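Local coordinates for alcohol dehydrogenase (PDB 1H2B), which probably catalyses the NAD+-dependent oxidation of alcohols as a zinc-containing dehydrogenase, at residues F42-R47 and E90-L95; V161-L166 and T320-G325; K178-T183 and Q204-M209; K244-L249 and R253-A258. All coordinates share one frame; numbering follows the deposited sequence. Where two conformers were deposited one is given.

Overall arrangement
The four contacts run from the GroES-like catalytic domain into the Rossmann-type coenzyme domain, and show small, mostly apolar contacts at successive points. Interaction 1 lies outermost on the catalytic side, its centre about 48 Å from that of interaction 4, across the middle of the chain. Interaction 2 brings the approach to the helix bearing zinc ligand Asp168 against helix 312-323; Leu166 has its side chain about 12 Å from zinc. Interactions 2 and 3, centres about 17 Å apart, touch through Leu321 on Leu205 and Val208. Interaction 3 meets interaction 4 where Thr183 OG1 and Ala180 O pack on Val257 CG2. In interaction 4 the Val246 side chain is about 10 Å from the dinucleotide.

Interaction 1 of 4, residues F42-R47 and E90-L95; sequences FDVIVR and EGVEGL
Val92 lays its CG2 methyl over one face of the Asp43 carboxylate, with CG2 3.6 Å from Asp43 CG and about as far from OD2. The approach is nearly square to the carboxylate plane, so the methyl covers the flat group without competing for its oxygens. Those oxygens are occupied by hydrogen bonds: OD2 pairs with ND1 of His145, and OD1 is also bonded. With CG between its own backbone N and carbonyl carbon (chi1 56°), Asp43 brings its carboxylate under the valine.

The two methyls of Val92 divide the work. While CG2, anti to the carbonyl carbon, lies on the carboxylate, CG1 is anti to the backbone N (chi1 173°) and reaches the first residue of the strand, standing 4.3 Å from Val44 CG2. That same Val44 methyl also meets Leu95, whose CD1 lies 4.3 Å from Val44 CG2. One methyl thus serves two partners on the loop, in loose apolar contact and with no hydrogen bond joining the segments.

Beyond the pair, Leu95 rests on Val88, Val148 and Lys150, and Asp43 is tied by its backbone to Ala89. The loop 90-95, on its way from strand 81-88 to strand 100-103, therefore folds over the start of strand 44-52 in the GroES-like domain, just where Asp43 and Val44 both face Thr143 in a classic beta bulge.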
loop_
_atom_site.group_PDB
_atom_site.type_symbol
_atom_site.label_atom_id
_atom_site.label_comp_id
_atom_site.label_asym_id
_atom_site.label_seq_id
_atom_site.Cartn_x
_atom_site.Cartn_y
_atom_site.Cartn_z
ATOM N N PHE B 42 18.659 23.456 20.315
ATOM C CA PHE B 42 19.958 22.810 20.357
ATOM C C PHE B 42 20.283 22.410 21.767
ATOM O O PHE B 42 21.052 23.080 22.471
ATOM C CB PHE B 42 21.020 23.734 19.745
ATOM C CG PHE B 42 20.752 24.021 18.308
ATOM C CD1 PHE B 42 20.197 25.244 17.934
ATOM C CD2 PHE B 42 21.023 23.056 17.339
ATOM C CE1 PHE B 42 19.913 25.487 16.559
ATOM C CE2 PHE B 42 20.736 23.281 15.994
ATOM C CZ PHE B 42 20.175 24.518 15.610
ATOM N N ASP B 43 19.686 21.303 22.193
ATOM C CA ASP B 43 19.770 20.925 23.594
ATOM C C ASP B 43 20.751 19.749 23.813
ATOM O O ASP B 43 20.814 19.168 24.898
ATOM C CB ASP B 43 18.382 20.611 24.139
ATOM C CG ASP B 43 17.664 19.538 23.345
ATOM O OD1 ASP B 43 18.308 18.897 22.471
ATOM O OD2 ASP B 43 16.454 19.299 23.518
ATOM N N VAL B 44 21.566 19.443 22.798
ATOM C CA VAL B 44 22.616 18.435 22.938
ATOM C C VAL B 44 23.881 18.903 22.254
ATOM O O VAL B 44 23.817 19.421 21.161
ATOM C CB VAL B 44 22.233 17.060 22.278
ATOM C CG1 VAL B 44 23.410 16.093 22.287
ATOM C CG2 VAL B 44 21.028 16.454 22.986
ATOM N N ILE B 45 25.013 18.768 22.934
ATOM C CA ILE B 45 26.308 18.917 22.249
ATOM C C ILE B 45 27.038 17.573 22.238
ATOM O O ILE B 45 27.141 16.879 23.255
ATOM C CB ILE B 45 27.181 20.031 22.892
ATOM C CG1 ILE B 45 26.503 21.379 22.680
ATOM C CG2 ILE B 45 28.609 20.021 22.257
ATOM C CD1 ILE B 45 27.080 22.498 23.557
ATOM N N VAL B 46 27.559 17.210 21.059
ATOM C CA VAL B 46 28.274 15.965 20.859
ATOM C C VAL B 46 29.732 16.249 20.593
ATOM O O VAL B 46 30.054 17.189 19.865
ATOM C CB VAL B 46 27.659 15.206 19.633
ATOM C CG1 VAL B 46 28.473 14.006 19.253
ATOM C CG2 VAL B 46 26.215 14.823 19.950
ATOM N N ARG B 47 30.588 15.458 21.219
ATOM C CA ARG B 47 32.003 15.323 20.847
ATOM C C ARG B 47 32.084 14.366 19.664
ATOM O O ARG B 47 31.788 13.152 19.786
ATOM C CB ARG B 47 32.824 14.847 22.056
ATOM C CG ARG B 47 34.274 14.576 21.730
ATOM C CD ARG B 47 35.115 14.175 22.963
ATOM N NE ARG B 47 34.617 13.013 23.714
ATOM C CZ ARG B 47 35.040 11.758 23.549
ATOM N NH1 ARG B 47 35.935 11.474 22.599
ATOM N NH2 ARG B 47 34.547 10.779 24.325
ATOM N N GLU B 90 18.410 21.291 29.834
ATOM C CA GLU B 90 17.308 20.822 30.679
ATOM C C GLU B 90 16.295 19.970 29.936
ATOM O O GLU B 90 16.075 20.145 28.716
ATOM C CB GLU B 90 16.568 21.992 31.346
ATOM C CG GLU B 90 15.703 22.802 30.404
ATOM C CD GLU B 90 15.124 24.029 31.083
ATOM O OE1 GLU B 90 14.510 23.892 32.144
ATOM O OE2 GLU B 90 15.283 25.125 30.535
ATOM N N GLY B 91 15.704 19.027 30.663
ATOM C CA GLY B 91 14.617 18.237 30.112
ATOM C C GLY B 91 14.998 17.106 29.176
ATOM O O GLY B 91 14.156 16.244 28.914
ATOM N N VAL B 92 16.251 17.069 28.709
ATOM C CA VAL B 92 16.701 16.003 27.826
ATOM C C VAL B 92 16.827 14.716 28.623
ATOM O O VAL B 92 17.512 14.677 29.635
ATOM C CB VAL B 92 18.068 16.368 27.194
ATOM C CG1 VAL B 92 18.653 15.146 26.376
ATOM C CG2 VAL B 92 17.906 17.566 26.288
ATOM N N GLU B 93 16.145 13.665 28.172
ATOM C CA GLU B 93 16.168 12.406 28.924
ATOM C C GLU B 93 17.085 11.346 28.335
ATOM O O GLU B 93 17.251 11.262 27.111
ATOM C CB GLU B 93 14.743 11.859 29.085
ATOM C CG GLU B 93 13.742 12.929 29.484
ATOM C CD GLU B 93 12.302 12.470 29.364
ATOM O OE1 GLU B 93 11.553 13.040 28.529
ATOM O OE2 GLU B 93 11.914 11.553 30.116
ATOM N N GLY B 94 17.643 10.500 29.200
ATOM C CA GLY B 94 18.358 9.299 28.791
ATOM C C GLY B 94 19.716 9.512 28.120
ATOM O O GLY B 94 20.267 8.587 27.552
ATOM N N LEU B 95 20.247 10.726 28.219
ATOM C CA LEU B 95 21.560 11.057 27.619
ATOM C C LEU B 95 22.497 11.719 28.590
ATOM O O LEU B 95 22.125 12.678 29.249
ATOM C CB LEU B 95 21.348 11.980 26.395
ATOM C CG LEU B 95 20.586 11.376 25.206
ATOM C CD1 LEU B 95 20.150 12.475 24.194
ATOM C CD2 LEU B 95 21.402 10.274 24.551
#

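Interaction 2 of 4, residues V161-L166 and T320-G325; sequences VEMAPL and TLALQG
The backbones of Met163 and Ala322 come within 7.8 Å, CA to CA, where a type I beta turn from Met163 to Leu166 meets the last turn of helix 312-323. That helix finishes in a Schellman motif, with Gly325 taking a positive phi and its N bonded to Ala322 O at 2.9 Å. The turn leads into helix 166-181, which carries the zinc ligand Asp168, so the contact places the end of helix 312-323 beside the approach to the metal site. Farther round the same helix, Leu321 packs on Pro186 of a second subunit.

Four apolar side chains meet without a polar bond. Met163 runs out extended through its second torsion (chi2 -175°) and then bends at the sulfur (chi3 79°), which leaves CE as its touching atom. CE lies 4.0 Å from Leu323 CD2, the two side chains crossing at about a right angle, and it reaches Ala322 CB on the neighbouring residue. The Met163 side chain also packs on Leu151 and Ile155. Ala322 is shared, for Leu166 closes on it as well, and more closely: Leu166 CD1 stands 3.5 Å from Ala322 CB, tighter than an ordinary methyl contact.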
loop_
_atom_site.group_PDB
_atom_site.type_symbol
_atom_site.label_atom_id
_atom_site.label_comp_id
_atom_site.label_asym_id
_atom_site.label_seq_id
_atom_site.Cartn_x
_atom_site.Cartn_y
_atom_site.Cartn_z
ATOM N N VAL B 161 33.023 4.613 14.680
ATOM C CA VAL B 161 33.450 5.406 13.532
ATOM C C VAL B 161 33.005 4.762 12.213
ATOM O O VAL B 161 32.569 5.460 11.276
ATOM C CB VAL B 161 35.002 5.536 13.562
ATOM C CG1 VAL B 161 35.554 6.098 12.233
ATOM C CG2 VAL B 161 35.412 6.427 14.740
ATOM N N GLU B 162 33.078 3.428 12.141
ATOM C CA GLU B 162 32.633 2.680 10.983
ATOM C C GLU B 162 31.130 2.817 10.720
ATOM O O GLU B 162 30.688 2.611 9.612
ATOM C CB GLU B 162 33.032 1.203 11.148
ATOM C CG GLU B 162 34.483 0.947 10.749
ATOM C CD GLU B 162 34.832 -0.535 10.696
ATOM O OE1 GLU B 162 33.908 -1.388 10.526
ATOM O OE2 GLU B 162 36.044 -0.839 10.821
ATOM N N MET B 163 30.372 3.190 11.741
ATOM C CA MET B 163 28.947 3.417 11.590
ATOM C C MET B 163 28.623 4.825 11.105
ATOM O O MET B 163 27.452 5.100 10.829
ATOM C CB MET B 163 28.249 3.177 12.928
ATOM C CG MET B 163 28.276 1.659 13.313
ATOM S SD MET B 163 27.323 1.347 14.851
ATOM C CE MET B 163 25.608 1.336 14.238
ATOM N N ALA B 164 29.599 5.724 11.057
ATOM C CA ALA B 164 29.291 7.112 10.751
ATOM C C ALA B 164 28.459 7.262 9.466
ATOM O O ALA B 164 27.465 8.004 9.452
ATOM C CB ALA B 164 30.563 8.001 10.631
ATOM N N PRO B 165 28.864 6.586 8.379
ATOM C CA PRO B 165 28.116 6.794 7.129
ATOM C C PRO B 165 26.679 6.358 7.183
ATOM O O PRO B 165 25.947 6.818 6.289
ATOM C CB PRO B 165 28.920 5.978 6.106
ATOM C CG PRO B 165 30.321 6.097 6.672
ATOM C CD PRO B 165 30.064 5.748 8.136
ATOM N N LEU B 166 26.266 5.562 8.165
ATOM C CA LEU B 166 24.839 5.185 8.242
ATOM C C LEU B 166 23.953 6.432 8.444
ATOM O O LEU B 166 22.759 6.428 8.078
ATOM C CB LEU B 166 24.581 4.174 9.412
ATOM C CG LEU B 166 25.433 2.913 9.278
ATOM C CD1 LEU B 166 25.132 2.104 10.522
ATOM C CD2 LEU B 166 25.020 2.070 8.031
ATOM N N THR B 320 19.716 -0.919 13.442
ATOM C CA THR B 320 19.459 -2.308 13.828
ATOM C C THR B 320 20.121 -3.310 12.862
ATOM O O THR B 320 20.831 -4.242 13.279
ATOM C CB THR B 320 17.963 -2.553 13.907
ATOM O OG1 THR B 320 17.405 -1.799 15.000
ATOM C CG2 THR B 320 17.729 -4.085 14.220
ATOM N N LEU B 321 19.951 -3.124 11.548
ATOM C CA LEU B 321 20.591 -3.988 10.570
ATOM C C LEU B 321 22.120 -3.994 10.725
ATOM O O LEU B 321 22.769 -5.027 10.606
ATOM C CB LEU B 321 20.277 -3.484 9.151
ATOM C CG LEU B 321 18.995 -3.893 8.487
ATOM C CD1 LEU B 321 18.979 -3.279 7.078
ATOM C CD2 LEU B 321 18.854 -5.439 8.425
ATOM N N ALA B 322 22.706 -2.826 10.972
ATOM C CA ALA B 322 24.149 -2.726 11.151
ATOM C C ALA B 322 24.610 -3.472 12.416
ATOM O O ALA B 322 25.607 -4.228 12.363
ATOM C CB ALA B 322 24.598 -1.248 11.147
ATOM N N LEU B 323 23.850 -3.315 13.489
ATOM C CA LEU B 323 24.213 -3.975 14.760
ATOM C C LEU B 323 24.046 -5.483 14.618
ATOM O O LEU B 323 24.763 -6.255 15.295
ATOM C CB LEU B 323 23.408 -3.413 15.915
ATOM C CG LEU B 323 23.824 -1.970 16.240
ATOM C CD1 LEU B 323 22.883 -1.401 17.305
ATOM C CD2 LEU B 323 25.313 -1.865 16.668
ATOM N N GLN B 324 23.132 -5.919 13.745
ATOM C CA GLN B 324 22.973 -7.346 13.415
ATOM C C GLN B 324 24.073 -7.909 12.528
ATOM O O GLN B 324 24.113 -9.130 12.281
ATOM C CB GLN B 324 21.602 -7.604 12.744
ATOM C CG GLN B 324 20.440 -7.435 13.673
ATOM C CD GLN B 324 19.107 -7.526 12.967
ATOM O OE1 GLN B 324 19.046 -7.466 11.720
ATOM N NE2 GLN B 324 18.061 -7.651 13.720
ATOM N N GLY B 325 24.924 -7.023 11.994
ATOM C CA GLY B 325 25.982 -7.421 11.098
ATOM C C GLY B 325 25.548 -7.647 9.668
ATOM O O GLY B 325 26.265 -8.287 8.893
#

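Interaction 3 of 4, residues K178-T183 and Q204-M209; sequences KKAART and QLLKVM
Met209 reaches over to Lys178 with its terminal methyl, CE standing 3.7 Å from Lys178 CG. The thioether gets there by two moves: CG is anti to the carbonyl carbon (chi1 -75°), and after an extended second torsion the chain bends at the sulfur, so that CE turns to the lysine near the base of its chain. There it also approaches the backbone, 4.0 Å from Lys178 N. Both side chains were modelled in two conformers, so this touch describes one of the alternatives.

The lysine leaves its helix pointing away from Met209, yet its CG, beside its own backbone N, gives the methyl a carbon to rest on, and the two chains cross at a slant. Its aliphatic part then bends at the third torsion (131°), and NZ ends in a salt bridge to Glu317 of helix 312-323.

Such packing joins helix 166-181, whose start holds the zinc ligand Asp168, to helix 197-209 of the Rossmann-type fold, which begins at NAD+-binding Gly197 and Leu198. Strand 189-193 of the parallel sheet separates them in sequence. Nearer the sheet the contact thins to Ala180 CB and Leu206 CD2, 4.4 Å apart, both residues also packing on Met259 of strand 255-260. Leu206 departs at an angle to the other helix, and only its CD2 branch closes the distance. Ala181 CB comes 4.2 Å from the carbonyl oxygen Met209 O.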
loop_
_atom_site.group_PDB
_atom_site.type_symbol
_atom_site.label_atom_id
_atom_site.label_comp_id
_atom_site.label_asym_id
_atom_site.label_seq_id
_atom_site.Cartn_x
_atom_site.Cartn_y
_atom_site.Cartn_z
ATOM N N LYS B 178 13.784 0.869 0.498
ATOM C CA LYS B 178 12.362 0.657 0.899
ATOM C C LYS B 178 11.423 1.019 -0.216
ATOM O O LYS B 178 10.485 0.249 -0.522
ATOM C CB LYS B 178 12.016 1.472 2.134
ATOM C CG LYS B 178 12.738 1.007 3.365
ATOM C CD LYS B 178 12.012 1.489 4.624
ATOM C CE LYS B 178 11.812 0.354 5.591
ATOM N NZ LYS B 178 10.775 0.541 6.672
ATOM N N LYS B 179 11.632 2.170 -0.867
ATOM C CA LYS B 179 10.806 2.515 -2.020
ATOM C C LYS B 179 10.901 1.430 -3.105
ATOM O O LYS B 179 9.885 0.933 -3.605
ATOM C CB LYS B 179 11.222 3.866 -2.642
ATOM C CG LYS B 179 10.905 5.098 -1.805
ATOM C CD LYS B 179 11.324 6.291 -2.638
ATOM C CE LYS B 179 10.778 7.580 -2.065
ATOM N NZ LYS B 179 11.288 7.804 -0.707
ATOM N N ALA B 180 12.117 0.994 -3.414
ATOM C CA ALA B 180 12.344 -0.004 -4.456
ATOM C C ALA B 180 11.608 -1.295 -4.149
ATOM O O ALA B 180 11.039 -1.897 -5.072
ATOM C CB ALA B 180 13.845 -0.278 -4.615
ATOM N N ALA B 181 11.687 -1.746 -2.898
ATOM C CA ALA B 181 11.228 -3.077 -2.494
ATOM C C ALA B 181 9.734 -3.237 -2.773
ATOM O O ALA B 181 9.261 -4.360 -3.050
ATOM C CB ALA B 181 11.500 -3.305 -1.103
ATOM N N ARG B 182 9.016 -2.116 -2.799
ATOM C CA ARG B 182 7.544 -2.168 -2.922
ATOM C C ARG B 182 7.061 -2.850 -4.212
ATOM O O ARG B 182 5.892 -3.333 -4.292
ATOM C CB ARG B 182 6.986 -0.735 -2.869
ATOM C CG ARG B 182 7.015 -0.195 -1.454
ATOM C CD ARG B 182 7.081 1.327 -1.398
ATOM N NE ARG B 182 6.007 1.952 -2.168
ATOM C CZ ARG B 182 6.037 3.206 -2.621
ATOM N NH1 ARG B 182 7.131 3.967 -2.397
ATOM N NH2 ARG B 182 4.976 3.692 -3.307
ATOM N N THR B 183 7.897 -2.870 -5.240
ATOM C CA THR B 183 7.530 -3.496 -6.499
ATOM C C THR B 183 8.545 -4.546 -6.996
ATOM O O THR B 183 8.574 -4.890 -8.183
ATOM C CB THR B 183 7.322 -2.476 -7.608
ATOM O OG1 THR B 183 8.510 -1.672 -7.792
ATOM C CG2 THR B 183 6.196 -1.481 -7.257
ATOM N N GLN B 204 24.197 -3.812 -0.697
ATOM C CA GLN B 204 23.961 -4.700 0.435
ATOM C C GLN B 204 22.498 -4.708 0.853
ATOM O O GLN B 204 21.917 -5.747 1.129
ATOM C CB GLN B 204 24.796 -4.273 1.645
ATOM C CG GLN B 204 26.282 -4.280 1.388
ATOM C CD GLN B 204 27.036 -3.705 2.561
ATOM O OE1 GLN B 204 27.012 -4.291 3.669
ATOM N NE2 GLN B 204 27.646 -2.535 2.369
ATOM N N LEU B 205 21.894 -3.537 0.907
ATOM C CA LEU B 205 20.516 -3.479 1.329
ATOM C C LEU B 205 19.548 -4.135 0.352
ATOM O O LEU B 205 18.583 -4.710 0.796
ATOM C CB LEU B 205 20.113 -2.013 1.578
ATOM C CG LEU B 205 20.844 -1.351 2.739
ATOM C CD1 LEU B 205 20.451 0.128 2.807
ATOM C CD2 LEU B 205 20.443 -2.010 4.048
ATOM N N LEU B 206 19.802 -4.017 -0.949
ATOM C CA LEU B 206 18.957 -4.673 -1.953
ATOM C C LEU B 206 19.001 -6.198 -1.726
ATOM O O LEU B 206 17.981 -6.873 -1.870
ATOM C CB LEU B 206 19.350 -4.289 -3.367
ATOM C CG LEU B 206 19.015 -2.834 -3.807
ATOM C CD1 LEU B 206 19.824 -2.425 -5.034
ATOM C CD2 LEU B 206 17.467 -2.803 -4.063
ATOM N N LYS B 207 20.158 -6.723 -1.330
ATOM C CA LYS B 207 20.213 -8.170 -1.052
ATOM C C LYS B 207 19.512 -8.630 0.229
ATOM O O LYS B 207 19.040 -9.779 0.309
ATOM C CB LYS B 207 21.682 -8.630 -1.024
ATOM C CG LYS B 207 22.420 -8.480 -2.352
ATOM C CD LYS B 207 21.812 -9.297 -3.494
ATOM C CE LYS B 207 21.860 -10.789 -3.191
ATOM N NZ LYS B 207 21.546 -11.588 -4.402
ATOM N N VAL B 208 19.521 -7.778 1.245
ATOM C CA VAL B 208 18.927 -8.022 2.534
ATOM C C VAL B 208 17.416 -7.810 2.475
ATOM O O VAL B 208 16.646 -8.545 3.139
ATOM C CB VAL B 208 19.533 -7.010 3.600
ATOM C CG1 VAL B 208 18.730 -7.037 4.886
ATOM C CG2 VAL B 208 20.986 -7.337 3.832
ATOM N N MET B 209 16.990 -6.798 1.694
ATOM C CA MET B 209 15.634 -6.289 1.801
ATOM C C MET B 209 14.701 -6.720 0.657
ATOM O O MET B 209 13.476 -6.532 0.744
ATOM C CB MET B 209 15.630 -4.782 1.931
ATOM C CG MET B 209 16.049 -4.381 3.309
ATOM S SD MET B 209 16.489 -2.725 3.216
ATOM C CE MET B 209 14.847 -2.035 3.045
#

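Interaction 4 of 4, residues K244-L249 and R253-A258; sequences KQVMEL and RGVNVA
The helix of a beta-alpha-beta crossover in the Rossmann-type domain leads here from edge strand 234-237 to strand 255-260, which lies beside strand 189-193 farther into the parallel sheet. The helix and the strand's entry pack on each other across a short link, the CA atoms of Met247 and Gly254 coming within 5.4 Å.

Met247 carries one half of the contact. Its chain folds back at the second torsion (chi2 -61°) and is then extended about the sulfur, which puts both SD and CE alongside the backbone of Gly254. SD lies 3.5 Å from Gly254 N, and CE is 3.9 Å from Gly254 CA. The glycine suits this spot on two counts: its phi is positive, and a beta carbon would be only about 3.3 Å from Met247 CE. The amide of Gly254 has, besides, a weak hydrogen bond with Thr250 OG1. With the sulfur and methyl removed, as by an alanine in place of Met247, the Gly254 backbone would probably lose its cover and the turn be freer to shift. The neighbouring Arg253 points away from the helix and forms a salt bridge to Glu124 of a third subunit.

The other half is buried and purely apolar. Val246 also rests on Leu274, while Val255 packs on Tyr189 and Ala191 of strand 189-193. The two valines cross at about a right angle. With Val246 CG1 anti to its backbone N (chi1 167°), that methyl meets Val255 CG1 at 3.6 Å.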
loop_
_atom_site.group_PDB
_atom_site.type_symbol
_atom_site.label_atom_id
_atom_site.label_comp_id
_atom_site.label_asym_id
_atom_site.label_seq_id
_atom_site.Cartn_x
_atom_site.Cartn_y
_atom_site.Cartn_z
ATOM N N LYS B 244 22.582 -0.788 -23.405
ATOM C CA LYS B 244 22.637 -2.033 -24.174
ATOM C C LYS B 244 23.024 -3.254 -23.306
ATOM O O LYS B 244 22.388 -4.331 -23.430
ATOM C CB LYS B 244 23.644 -1.858 -25.319
ATOM C CG LYS B 244 23.826 -3.069 -26.207
ATOM C CD LYS B 244 24.500 -2.657 -27.534
ATOM C CE LYS B 244 25.372 -3.784 -28.113
ATOM N NZ LYS B 244 25.088 -4.055 -29.561
ATOM N N GLN B 245 24.025 -3.090 -22.441
ATOM C CA GLN B 245 24.438 -4.180 -21.531
ATOM C C GLN B 245 23.286 -4.603 -20.616
ATOM O O GLN B 245 23.024 -5.795 -20.421
ATOM C CB GLN B 245 25.681 -3.779 -20.706
ATOM C CG GLN B 245 26.955 -3.658 -21.515
ATOM C CD GLN B 245 28.129 -3.435 -20.604
ATOM O OE1 GLN B 245 28.534 -4.337 -19.929
ATOM N NE2 GLN B 245 28.575 -2.200 -20.520
ATOM N N VAL B 246 22.575 -3.630 -20.030
ATOM C CA VAL B 246 21.411 -3.962 -19.187
ATOM C C VAL B 246 20.265 -4.602 -19.979
ATOM O O VAL B 246 19.637 -5.564 -19.481
ATOM C CB VAL B 246 20.964 -2.746 -18.332
ATOM C CG1 VAL B 246 19.566 -2.943 -17.672
ATOM C CG2 VAL B 246 22.006 -2.390 -17.294
ATOM N N MET B 247 20.014 -4.119 -21.199
ATOM C CA MET B 247 19.022 -4.761 -22.065
ATOM C C MET B 247 19.381 -6.215 -22.402
ATOM O O MET B 247 18.515 -7.100 -22.340
ATOM C CB MET B 247 18.709 -3.901 -23.285
ATOM C CG MET B 247 17.945 -2.617 -22.905
ATOM S SD MET B 247 16.374 -3.024 -22.143
ATOM C CE MET B 247 15.643 -1.370 -21.827
ATOM N N GLU B 248 20.653 -6.490 -22.678
ATOM C CA GLU B 248 21.085 -7.894 -22.848
ATOM C C GLU B 248 20.896 -8.746 -21.583
ATOM O O GLU B 248 20.409 -9.871 -21.674
ATOM C CB GLU B 248 22.528 -7.937 -23.373
ATOM C CG GLU B 248 22.648 -7.493 -24.830
ATOM C CD GLU B 248 24.096 -7.418 -25.328
ATOM O OE1 GLU B 248 24.991 -8.016 -24.677
ATOM O OE2 GLU B 248 24.349 -6.758 -26.372
ATOM N N LEU B 249 21.237 -8.218 -20.406
ATOM C CA LEU B 249 21.067 -8.972 -19.170
ATOM C C LEU B 249 19.616 -9.318 -18.881
ATOM O O LEU B 249 19.316 -10.338 -18.241
ATOM C CB LEU B 249 21.616 -8.210 -17.968
ATOM C CG LEU B 249 23.145 -8.161 -17.932
ATOM C CD1 LEU B 249 23.610 -7.141 -16.960
ATOM C CD2 LEU B 249 23.669 -9.548 -17.514
ATOM N N ARG B 253 13.878 -6.789 -21.648
ATOM C CA ARG B 253 12.759 -6.359 -20.837
ATOM C C ARG B 253 13.078 -5.100 -20.005
ATOM O O ARG B 253 12.141 -4.454 -19.513
ATOM C CB ARG B 253 12.352 -7.483 -19.914
ATOM C CG ARG B 253 11.897 -8.715 -20.723
ATOM C CD ARG B 253 10.947 -9.640 -20.001
ATOM N NE ARG B 253 9.563 -9.230 -20.221
ATOM C CZ ARG B 253 8.703 -8.904 -19.255
ATOM N NH1 ARG B 253 9.071 -8.947 -17.976
ATOM N NH2 ARG B 253 7.469 -8.535 -19.577
ATOM N N GLY B 254 14.362 -4.801 -19.823
ATOM C CA GLY B 254 14.771 -3.734 -18.905
ATOM C C GLY B 254 14.555 -4.117 -17.448
ATOM O O GLY B 254 14.142 -5.234 -17.105
ATOM N N VAL B 255 14.809 -3.162 -16.552
ATOM C CA VAL B 255 14.712 -3.410 -15.119
ATOM C C VAL B 255 13.410 -2.931 -14.526
ATOM O O VAL B 255 12.798 -1.958 -14.968
ATOM C CB VAL B 255 15.906 -2.804 -14.349
ATOM C CG1 VAL B 255 17.245 -3.367 -14.889
ATOM C CG2 VAL B 255 15.922 -1.276 -14.456
ATOM N N ASN B 256 12.996 -3.629 -13.486
ATOM C CA ASN B 256 11.805 -3.239 -12.742
ATOM C C ASN B 256 12.030 -1.960 -11.940
ATOM O O ASN B 256 11.104 -1.133 -11.757
ATOM C CB ASN B 256 11.416 -4.380 -11.812
ATOM C CG ASN B 256 11.140 -5.656 -12.576
ATOM O OD1 ASN B 256 12.027 -6.355 -13.039
ATOM N ND2 ASN B 256 9.847 -5.930 -12.756
ATOM N N VAL B 257 13.239 -1.800 -11.404
ATOM C CA VAL B 257 13.598 -0.582 -10.649
ATOM C C VAL B 257 15.038 -0.225 -11.029
ATOM O O VAL B 257 15.884 -1.108 -11.132
ATOM C CB VAL B 257 13.574 -0.799 -9.147
ATOM C CG1 VAL B 257 14.078 0.464 -8.422
ATOM C CG2 VAL B 257 12.134 -1.091 -8.640
ATOM N N ALA B 258 15.264 1.062 -11.327
ATOM C CA ALA B 258 16.643 1.571 -11.419
ATOM C C ALA B 258 16.815 2.601 -10.331
ATOM O O ALA B 258 15.861 3.295 -9.993
ATOM C CB ALA B 258 16.891 2.213 -12.775
#